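Local coordinates for protein MlnE (Bacillus amyloliquefaciens subsp. plantarum, PDB 5D2E) that forms the N-terminal B-type ketoreductase of a macrolactin assembly-line protein, binds NADP and probably reduces the keto group of a growing polyketide chain, at residues 109-114 / 152-157; 363-368 / 374-379; 406-411 / 419-424. All blocks are in the same frame, centred on the assembly; numbering follows the deposited sequence.

In the fold
The three contacts follow one another along the chain without overlapping. Contact 1 joins helices 108-120 and 141-164 in the N-terminal, Rossmann-related half. Contact 2 (loop 363-368 and helix 374-381) and contact 3 (strand 402-408 and helix 419-437) both belong to the C-terminal KR domain, which holds NADP. Centre to centre, contacts 2 and 3 are about 12 Å apart, contacts 1 and 2 about 17 Å, and contacts 1 and 3 about 22 Å. Helix 374-381 lies between the two halves: I377 packs on L152, Y153 and F156 of contact 1 and also meets D420 of contact 3, so the cofactor-free half is built directly against the NADP-binding half.

Contact 1. Residues 109-114 / 152-157; sequences EDYDAL and LYSLFQ
Y111 reaches from helix 108-120 to helix 141-164, where its hydroxyl OH lies 2.8 Å from S154 OG, a possible hydrogen bond for which the S154 proton has a rival acceptor. Tyrosine suits the place because its long, flat side chain can span two helices with Q157 and S154 as the nearest neighbours across. With CG anti to the carbonyl carbon (chi1 -67°), the Y111 ring leaves its own helix and lies under the last turn of the other segment: the carbonyl of Q157 is over one ring face, with Q157 C 4.2 Å above the ring plane. Q157 also meets the ring with its CB, 3.5 Å from Y111 CE1. Beyond CB the glutamine bends at chi2 (-61°) and turns its amide away from the tyrosine, which leaves a methylene to make the contact. The two helices belong to the N-terminal half of the ketoreductase, a Rossmann-related region without the cofactor, consistent with the structural subdomain of modular polyketide ketoreductases. M158 and A161 of helix 141-164 complete the packing of the Y111 ring. S154 is small enough for the ring tip to come close to the helix, and its hydroxyl offers the buried phenol a polar neighbour; its OG is also hydrogen-bonded to H130 NE2, while Y111 OH has its stronger partner in F105 O. The carbonyl oxygen S154 O lies 3.5 Å from Y111 OH and approaches the ring obliquely.

Contact 2. Residues 363-368 / 374-379; sequences LVKDAF and KESIEE
K365 reaches across the flank of helix 374-381, over S376, and ends in a salt bridge to E379. Its CB starts 4.1 Å from S376 OG, and the chain then runs nearly extended, CD passing 3.5 Å from S376 OG. Serine is small enough for the lysine methylenes to slide past, and the polar partner of S376 OG is K372 NZ, which also bonds to K365 O; one lysine thus ties the loop to the helix. CE is pressed against the carboxylate, 3.0 Å from E379 OE1. A bend at the last torsion (chi4 -75°) then keeps the ammonium beside the same oxygen, with K365 NZ 3.0 Å from E379 OE1. E379 OE1 therefore meets both CE and NZ, whereas E379 OE2 is 3.9 Å from the ammonium. E379 is extended beyond CG, which carries the carboxylate outward to a solvent-exposed edge where a charged pair is at home. This loop follows strand 356-359 of the KR domain's Rossmann fold and leads into the helix, close to the NADP site: L363 touches the bound cofactor and approaches R306. The forked end of L363 rests against the carbonyl oxygen of E379, L363 CD2 3.8 Å from E379 O; CG lies between the backbone N and carbonyl carbon (chi1 54°), and the hydrophobic tip faces both the helix and the cofactor. On the helix itself K374 NZ bridges to E378 OE2 at 3.0 Å, and K374 also makes a cation-pi contact with Y153.

Contact 3. Residues 406-411 / 419-424; sequences FSSLSA and SDYAFA. With NAP (NADP nicotinamide-adenine-dinucleotide phosphate), chain B.
A411 and A422 bring the two segments to their closest backbone approach, CA to CA 4.3 Å. Only small side chains allow this: A422 CB sits 3.3 Å from S410 O, and A411 CB lies 3.7 Å from A422 O, methyl groups against carbonyl oxygens with nothing larger between. S410 continues the tight part, its OG 3.4 Å from Y421 CD2, coming at the ring obliquely. The same hydroxyl and that of S408 are hydrogen-bonded, S408 OG to S410 OG 2.9 Å, so that the two hydroxyls lie paired beside the tyrosine ring. This is the strand 402-408 to helix 419-437 part of a beta-alpha-beta unit of the KR domain's Rossmann fold; the positions of S408 and Y421 are consistent with the Ser and Tyr of short-chain reductases. The fit is looser between S408 and the ring. CG of Y421 stands anti to the backbone N (chi1 -176°), which carries the ring away from the helix alongside the two serines, with S408 OG 3.6 Å from Y421 CE2. This side faces the bound cofactor, not solvent, and all five touching residues are buried. At the cofactor the approach is close again: Y421 OH hydrogen-bonds O2D of the nicotinamide ribose, at the ring edge, though the modelled length of 2.4 Å is very short and doubtful. K384, another NADP-binding residue, lies close by. S408 CB remains 3.9 Å from NADP C6N, while the carbonyl S407 O comes nearer to that atom. F406 CB lies against O4D of the nicotinamide ribose, while its ring has edge-to-face partners in W449 and F289.

Contact 1. Residues 109-114 / 152-157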
# COMPACT_ATOMS: atom_id res chain seq x y z
N GLU A 109 20.85 -11.32 11.56
CA GLU A 109 21.72 -12.28 12.18
C GLU A 109 20.99 -13.01 13.33
O GLU A 109 21.26 -14.18 13.64
CB GLU A 109 22.94 -11.56 12.77
CG GLU A 109 23.98 -11.06 11.76
CD GLU A 109 23.65 -9.74 11.06
OE1 GLU A 109 22.66 -9.04 11.44
OE2 GLU A 109 24.38 -9.42 10.08
N ASP A 110 20.16 -12.27 14.04
CA ASP A 110 19.40 -12.88 15.16
C ASP A 110 18.36 -13.89 14.64
O ASP A 110 18.15 -14.92 15.28
CB ASP A 110 18.76 -11.81 16.06
CG ASP A 110 19.77 -11.08 16.95
OD1 ASP A 110 21.01 -11.27 16.78
OD2 ASP A 110 19.34 -10.27 17.78
N TYR A 111 17.71 -13.61 13.50
CA TYR A 111 16.79 -14.59 12.92
C TYR A 111 17.54 -15.83 12.51
O TYR A 111 17.03 -16.96 12.64
CB TYR A 111 15.96 -14.03 11.77
CG TYR A 111 14.96 -12.96 12.15
CD1 TYR A 111 15.34 -11.66 12.21
CD2 TYR A 111 13.63 -13.25 12.48
CE1 TYR A 111 14.47 -10.67 12.56
CE2 TYR A 111 12.73 -12.24 12.81
CZ TYR A 111 13.14 -10.95 12.84
OH TYR A 111 12.37 -9.84 13.19
N ASP A 112 18.77 -15.67 12.00
CA ASP A 112 19.59 -16.84 11.68
C ASP A 112 19.87 -17.69 12.84
O ASP A 112 19.79 -18.94 12.75
CB ASP A 112 20.94 -16.44 11.05
CG ASP A 112 20.78 -15.86 9.72
OD1 ASP A 112 19.88 -16.25 8.92
OD2 ASP A 112 21.60 -14.97 9.44
N ALA A 113 20.27 -17.04 13.94
CA ALA A 113 20.54 -17.72 15.20
C ALA A 113 19.32 -18.47 15.69
O ALA A 113 19.43 -19.63 16.09
CB ALA A 113 20.95 -16.72 16.26
N LEU A 114 18.14 -17.81 15.66
CA LEU A 114 16.91 -18.48 16.03
C LEU A 114 16.68 -19.74 15.20
O LEU A 114 16.34 -20.78 15.77
CB LEU A 114 15.70 -17.56 15.86
CG LEU A 114 14.34 -18.09 16.28
CD1 LEU A 114 14.29 -18.40 17.78
CD2 LEU A 114 13.25 -17.11 15.92
N LEU A 152 7.08 -4.26 8.30
CA LEU A 152 7.76 -4.58 7.03
C LEU A 152 9.16 -5.12 7.20
O LEU A 152 9.48 -6.22 6.68
CB LEU A 152 7.80 -3.32 6.14
CG LEU A 152 8.64 -3.43 4.83
CD1 LEU A 152 7.97 -4.42 3.89
CD2 LEU A 152 8.84 -2.03 4.26
N TYR A 153 10.00 -4.43 7.95
CA TYR A 153 11.36 -4.89 8.03
C TYR A 153 11.54 -6.17 8.86
O TYR A 153 12.30 -7.05 8.48
CB TYR A 153 12.32 -3.79 8.45
CG TYR A 153 12.49 -2.70 7.37
CD1 TYR A 153 13.08 -2.98 6.16
CD2 TYR A 153 12.08 -1.41 7.59
CE1 TYR A 153 13.22 -1.99 5.16
CE2 TYR A 153 12.21 -0.41 6.61
CZ TYR A 153 12.79 -0.70 5.42
OH TYR A 153 12.89 0.30 4.50
N SER A 154 10.81 -6.29 9.95
CA SER A 154 10.91 -7.47 10.78
C SER A 154 10.44 -8.67 9.93
O SER A 154 11.04 -9.75 9.94
CB SER A 154 9.97 -7.34 12.00
OG SER A 154 9.93 -8.65 12.62
N LEU A 155 9.37 -8.49 9.20
CA LEU A 155 8.86 -9.57 8.35
C LEU A 155 9.81 -9.91 7.22
O LEU A 155 9.94 -11.07 6.88
CB LEU A 155 7.47 -9.23 7.79
CG LEU A 155 6.26 -9.37 8.75
CD1 LEU A 155 5.08 -8.70 8.11
CD2 LEU A 155 5.94 -10.81 9.20
N PHE A 156 10.43 -8.90 6.63
CA PHE A 156 11.42 -9.16 5.60
C PHE A 156 12.57 -9.99 6.18
O PHE A 156 12.92 -11.02 5.58
CB PHE A 156 11.93 -7.86 5.05
CG PHE A 156 13.24 -7.98 4.38
CD1 PHE A 156 13.35 -8.64 3.17
CD2 PHE A 156 14.35 -7.42 4.96
CE1 PHE A 156 14.58 -8.76 2.55
CE2 PHE A 156 15.56 -7.54 4.35
CZ PHE A 156 15.68 -8.18 3.13
N GLN A 157 13.12 -9.57 7.33
CA GLN A 157 14.19 -10.34 7.97
C GLN A 157 13.73 -11.79 8.25
O GLN A 157 14.48 -12.78 8.02
CB GLN A 157 14.75 -9.69 9.21
CG GLN A 157 15.35 -8.29 9.08
CD GLN A 157 16.55 -8.17 8.15
OE1 GLN A 157 17.04 -7.06 7.81
NE2 GLN A 157 17.07 -9.31 7.78

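Contact 2. Residues 363-368 / 374-379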
# COMPACT_ATOMS: atom_id res chain seq x y z
N LEU A 363 9.62 4.51 -7.77
CA LEU A 363 10.55 3.67 -8.49
C LEU A 363 10.28 2.22 -8.25
O LEU A 363 9.60 1.84 -7.31
CB LEU A 363 11.96 3.97 -8.13
CG LEU A 363 12.38 3.96 -6.72
CD1 LEU A 363 13.68 3.17 -6.59
CD2 LEU A 363 12.66 5.39 -6.30
N VAL A 364 10.84 1.42 -9.13
CA VAL A 364 10.60 0.02 -9.19
C VAL A 364 11.99 -0.59 -9.16
O VAL A 364 12.89 -0.11 -9.81
CB VAL A 364 9.91 -0.28 -10.53
CG1 VAL A 364 9.99 -1.73 -10.89
CG2 VAL A 364 8.47 0.20 -10.49
N LYS A 365 12.19 -1.62 -8.36
CA LYS A 365 13.46 -2.37 -8.34
C LYS A 365 13.04 -3.75 -8.01
O LYS A 365 13.18 -4.18 -6.85
CB LYS A 365 14.37 -1.92 -7.21
CG LYS A 365 15.23 -0.71 -7.34
CD LYS A 365 16.34 -0.87 -6.28
CE LYS A 365 17.02 0.44 -5.92
NZ LYS A 365 17.98 0.92 -6.97
N ASP A 366 12.50 -4.45 -8.97
CA ASP A 366 11.93 -5.77 -8.73
C ASP A 366 13.03 -6.80 -8.33
O ASP A 366 14.15 -6.74 -8.86
CB ASP A 366 11.18 -6.23 -9.99
CG ASP A 366 9.80 -5.51 -10.17
OD1 ASP A 366 9.36 -4.66 -9.34
OD2 ASP A 366 9.12 -5.84 -11.15
N ALA A 367 12.73 -7.62 -7.32
CA ALA A 367 13.56 -8.76 -6.90
C ALA A 367 12.70 -9.55 -5.89
O ALA A 367 11.95 -8.95 -5.08
CB ALA A 367 14.84 -8.28 -6.23
N PHE A 368 12.84 -10.86 -5.93
CA PHE A 368 12.20 -11.72 -4.98
C PHE A 368 12.76 -11.39 -3.60
O PHE A 368 13.91 -10.95 -3.45
CB PHE A 368 12.47 -13.24 -5.30
CG PHE A 368 11.51 -13.85 -6.31
CD1 PHE A 368 11.13 -13.16 -7.45
CD2 PHE A 368 11.04 -15.16 -6.12
CE1 PHE A 368 10.30 -13.73 -8.39
CE2 PHE A 368 10.21 -15.76 -7.06
CZ PHE A 368 9.84 -15.03 -8.20
N LYS A 374 17.81 -4.87 2.39
CA LYS A 374 17.13 -3.87 3.14
C LYS A 374 17.24 -2.53 2.48
O LYS A 374 16.26 -1.78 2.46
CB LYS A 374 17.75 -3.79 4.53
CG LYS A 374 17.03 -2.87 5.48
CD LYS A 374 17.90 -2.67 6.73
CE LYS A 374 17.02 -2.24 7.90
NZ LYS A 374 16.48 -0.86 7.72
N GLU A 375 18.41 -2.22 1.93
CA GLU A 375 18.63 -0.98 1.23
C GLU A 375 17.77 -0.78 0.01
O GLU A 375 17.35 0.32 -0.27
CB GLU A 375 20.11 -0.84 0.84
CG GLU A 375 20.96 -0.55 2.08
CD GLU A 375 21.32 -1.79 2.91
OE1 GLU A 375 21.19 -2.95 2.42
OE2 GLU A 375 21.71 -1.59 4.08
N SER A 376 17.55 -1.84 -0.74
CA SER A 376 16.69 -1.80 -1.88
C SER A 376 15.24 -1.51 -1.50
O SER A 376 14.56 -0.71 -2.16
CB SER A 376 16.79 -3.15 -2.57
OG SER A 376 15.97 -3.13 -3.69
N ILE A 377 14.77 -2.17 -0.46
CA ILE A 377 13.42 -1.90 0.11
C ILE A 377 13.33 -0.42 0.51
O ILE A 377 12.37 0.26 0.08
CB ILE A 377 13.12 -2.80 1.30
CG1 ILE A 377 13.13 -4.26 0.82
CG2 ILE A 377 11.79 -2.41 1.91
CD1 ILE A 377 13.05 -5.27 1.94
N GLU A 378 14.31 0.09 1.26
CA GLU A 378 14.31 1.51 1.69
C GLU A 378 14.17 2.46 0.51
O GLU A 378 13.43 3.44 0.60
CB GLU A 378 15.57 1.93 2.45
CG GLU A 378 15.78 1.18 3.75
CD GLU A 378 17.17 1.33 4.39
OE1 GLU A 378 18.20 1.60 3.72
OE2 GLU A 378 17.22 1.15 5.62
N GLU A 379 14.89 2.16 -0.57
CA GLU A 379 14.79 2.95 -1.79
C GLU A 379 13.45 2.91 -2.44
O GLU A 379 12.95 3.94 -2.85
CB GLU A 379 15.82 2.48 -2.84
CG GLU A 379 17.22 2.87 -2.43
CD GLU A 379 18.18 2.39 -3.52
OE1 GLU A 379 18.07 2.90 -4.66
OE2 GLU A 379 18.92 1.46 -3.25

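Contact 3. Residues 406-411 / 419-424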
# COMPACT_ATOMS: atom_id res chain seq x y z
N PHE A 406 -0.84 8.20 -7.05
CA PHE A 406 -0.75 7.19 -8.17
C PHE A 406 -0.22 5.90 -7.60
O PHE A 406 1.01 5.68 -7.45
CB PHE A 406 0.14 7.74 -9.30
CG PHE A 406 -0.54 8.78 -10.20
CD1 PHE A 406 -1.81 9.32 -9.91
CD2 PHE A 406 0.06 9.21 -11.35
CE1 PHE A 406 -2.46 10.21 -10.74
CE2 PHE A 406 -0.59 10.13 -12.19
CZ PHE A 406 -1.84 10.62 -11.90
N SER A 407 -1.16 5.05 -7.20
CA SER A 407 -0.84 3.80 -6.60
C SER A 407 -0.82 2.73 -7.71
O SER A 407 -0.78 3.06 -8.90
CB SER A 407 -1.87 3.52 -5.48
OG SER A 407 -1.49 2.38 -4.74
N SER A 408 -0.82 1.46 -7.34
CA SER A 408 -0.63 0.39 -8.25
C SER A 408 -1.56 -0.72 -7.88
O SER A 408 -1.81 -1.00 -6.70
CB SER A 408 0.85 -0.08 -8.20
OG SER A 408 1.00 -1.31 -8.88
N LEU A 409 -2.07 -1.37 -8.90
CA LEU A 409 -2.79 -2.58 -8.77
C LEU A 409 -1.98 -3.71 -8.10
O LEU A 409 -2.60 -4.60 -7.49
CB LEU A 409 -3.33 -3.01 -10.13
CG LEU A 409 -4.39 -4.09 -10.21
CD1 LEU A 409 -5.66 -3.67 -9.49
CD2 LEU A 409 -4.66 -4.37 -11.69
N SER A 410 -0.65 -3.62 -8.10
CA SER A 410 0.19 -4.52 -7.34
C SER A 410 -0.12 -4.51 -5.81
O SER A 410 0.18 -5.48 -5.14
CB SER A 410 1.66 -4.25 -7.58
OG SER A 410 2.11 -3.09 -6.87
N ALA A 411 -0.74 -3.44 -5.30
CA ALA A 411 -1.12 -3.39 -3.86
C ALA A 411 -2.20 -4.40 -3.55
O ALA A 411 -2.37 -4.90 -2.41
CB ALA A 411 -1.54 -1.96 -3.48
N SER A 419 7.36 -7.13 -3.80
CA SER A 419 6.79 -7.13 -2.44
C SER A 419 6.82 -5.73 -1.73
O SER A 419 5.83 -5.34 -1.09
CB SER A 419 7.45 -8.19 -1.58
OG SER A 419 8.79 -7.92 -1.45
N ASP A 420 7.92 -5.02 -1.85
CA ASP A 420 8.13 -3.73 -1.23
C ASP A 420 7.39 -2.66 -2.00
O ASP A 420 6.79 -1.75 -1.41
CB ASP A 420 9.60 -3.34 -1.08
CG ASP A 420 10.44 -3.61 -2.36
OD1 ASP A 420 9.94 -4.28 -3.29
OD2 ASP A 420 11.56 -3.12 -2.41
N TYR A 421 7.35 -2.81 -3.32
CA TYR A 421 6.57 -1.90 -4.19
C TYR A 421 5.08 -2.01 -3.88
O TYR A 421 4.38 -0.99 -3.77
CB TYR A 421 6.85 -2.22 -5.67
CG TYR A 421 6.20 -1.32 -6.69
CD1 TYR A 421 6.67 -0.03 -6.93
CD2 TYR A 421 5.17 -1.80 -7.49
CE1 TYR A 421 6.07 0.80 -7.88
CE2 TYR A 421 4.59 -0.99 -8.46
CZ TYR A 421 5.04 0.29 -8.64
OH TYR A 421 4.44 1.03 -9.60
N ALA A 422 4.58 -3.23 -3.75
CA ALA A 422 3.19 -3.50 -3.43
C ALA A 422 2.86 -2.87 -2.07
O ALA A 422 1.86 -2.17 -1.94
CB ALA A 422 2.93 -4.98 -3.43
N PHE A 423 3.76 -3.07 -1.08
CA PHE A 423 3.60 -2.47 0.24
C PHE A 423 3.54 -0.93 0.16
O PHE A 423 2.66 -0.30 0.77
CB PHE A 423 4.76 -2.90 1.15
CG PHE A 423 4.82 -2.15 2.44
CD1 PHE A 423 4.05 -2.59 3.51
CD2 PHE A 423 5.53 -1.02 2.57
CE1 PHE A 423 4.06 -1.95 4.72
CE2 PHE A 423 5.50 -0.29 3.77
CZ PHE A 423 4.78 -0.79 4.85
N ALA A 424 4.51 -0.33 -0.53
CA ALA A 424 4.60 1.11 -0.62
C ALA A 424 3.28 1.72 -1.21
O ALA A 424 2.74 2.71 -0.70
CB ALA A 424 5.80 1.52 -1.40
PA NAP B . 8.61 6.97 -14.09
O1A NAP B . 8.60 7.51 -15.55
O2A NAP B . 9.85 6.38 -13.45
O5B NAP B . 8.25 8.28 -13.23
C5B NAP B . 8.39 8.25 -11.82
C4B NAP B . 9.15 9.51 -11.51
O4B NAP B . 9.34 9.56 -10.07
C3B NAP B . 10.58 9.58 -12.12
O3B NAP B . 10.65 10.61 -13.11
C2B NAP B . 11.49 9.95 -10.93
O2B NAP B . 12.40 10.95 -11.29
C1B NAP B . 10.47 10.39 -9.85
N9A NAP B . 10.90 10.14 -8.48
C8A NAP B . 11.31 8.95 -7.92
N7A NAP B . 11.70 9.13 -6.61
C5A NAP B . 11.46 10.42 -6.31
C6A NAP B . 11.64 11.26 -5.15
N6A NAP B . 12.11 10.68 -4.00
N1A NAP B . 11.36 12.64 -5.28
C2A NAP B . 10.90 13.14 -6.44
N3A NAP B . 10.71 12.40 -7.56
C4A NAP B . 10.97 11.09 -7.56
O3 NAP B . 7.39 5.92 -13.86
PN NAP B . 5.88 6.04 -14.45
O1N NAP B . 5.59 4.86 -15.37
O2N NAP B . 5.68 7.50 -14.77
O5D NAP B . 4.90 5.78 -13.18
C5D NAP B . 4.63 6.95 -12.35
C4D NAP B . 3.83 6.58 -11.09
O4D NAP B . 2.68 5.82 -11.39
C3D NAP B . 4.70 5.71 -10.17
O3D NAP B . 4.55 6.16 -8.84
C2D NAP B . 4.19 4.30 -10.38
O2D NAP B . 4.43 3.44 -9.23
C1D NAP B . 2.70 4.50 -10.77
N1N NAP B . 2.25 3.38 -11.64
C2N NAP B . 2.64 3.29 -12.96
C3N NAP B . 2.26 2.26 -13.83
C7N NAP B . 2.71 2.20 -15.32
O7N NAP B . 2.40 1.23 -16.03
N7N NAP B . 3.42 3.17 -15.91
C4N NAP B . 1.44 1.25 -13.29
C5N NAP B . 1.08 1.32 -11.94
C6N NAP B . 1.47 2.40 -11.13
P2B NAP B . 13.84 11.20 -10.53
O1X NAP B . 14.67 9.93 -10.62
O2X NAP B . 14.46 12.43 -11.26
O3X NAP B . 13.49 11.51 -9.10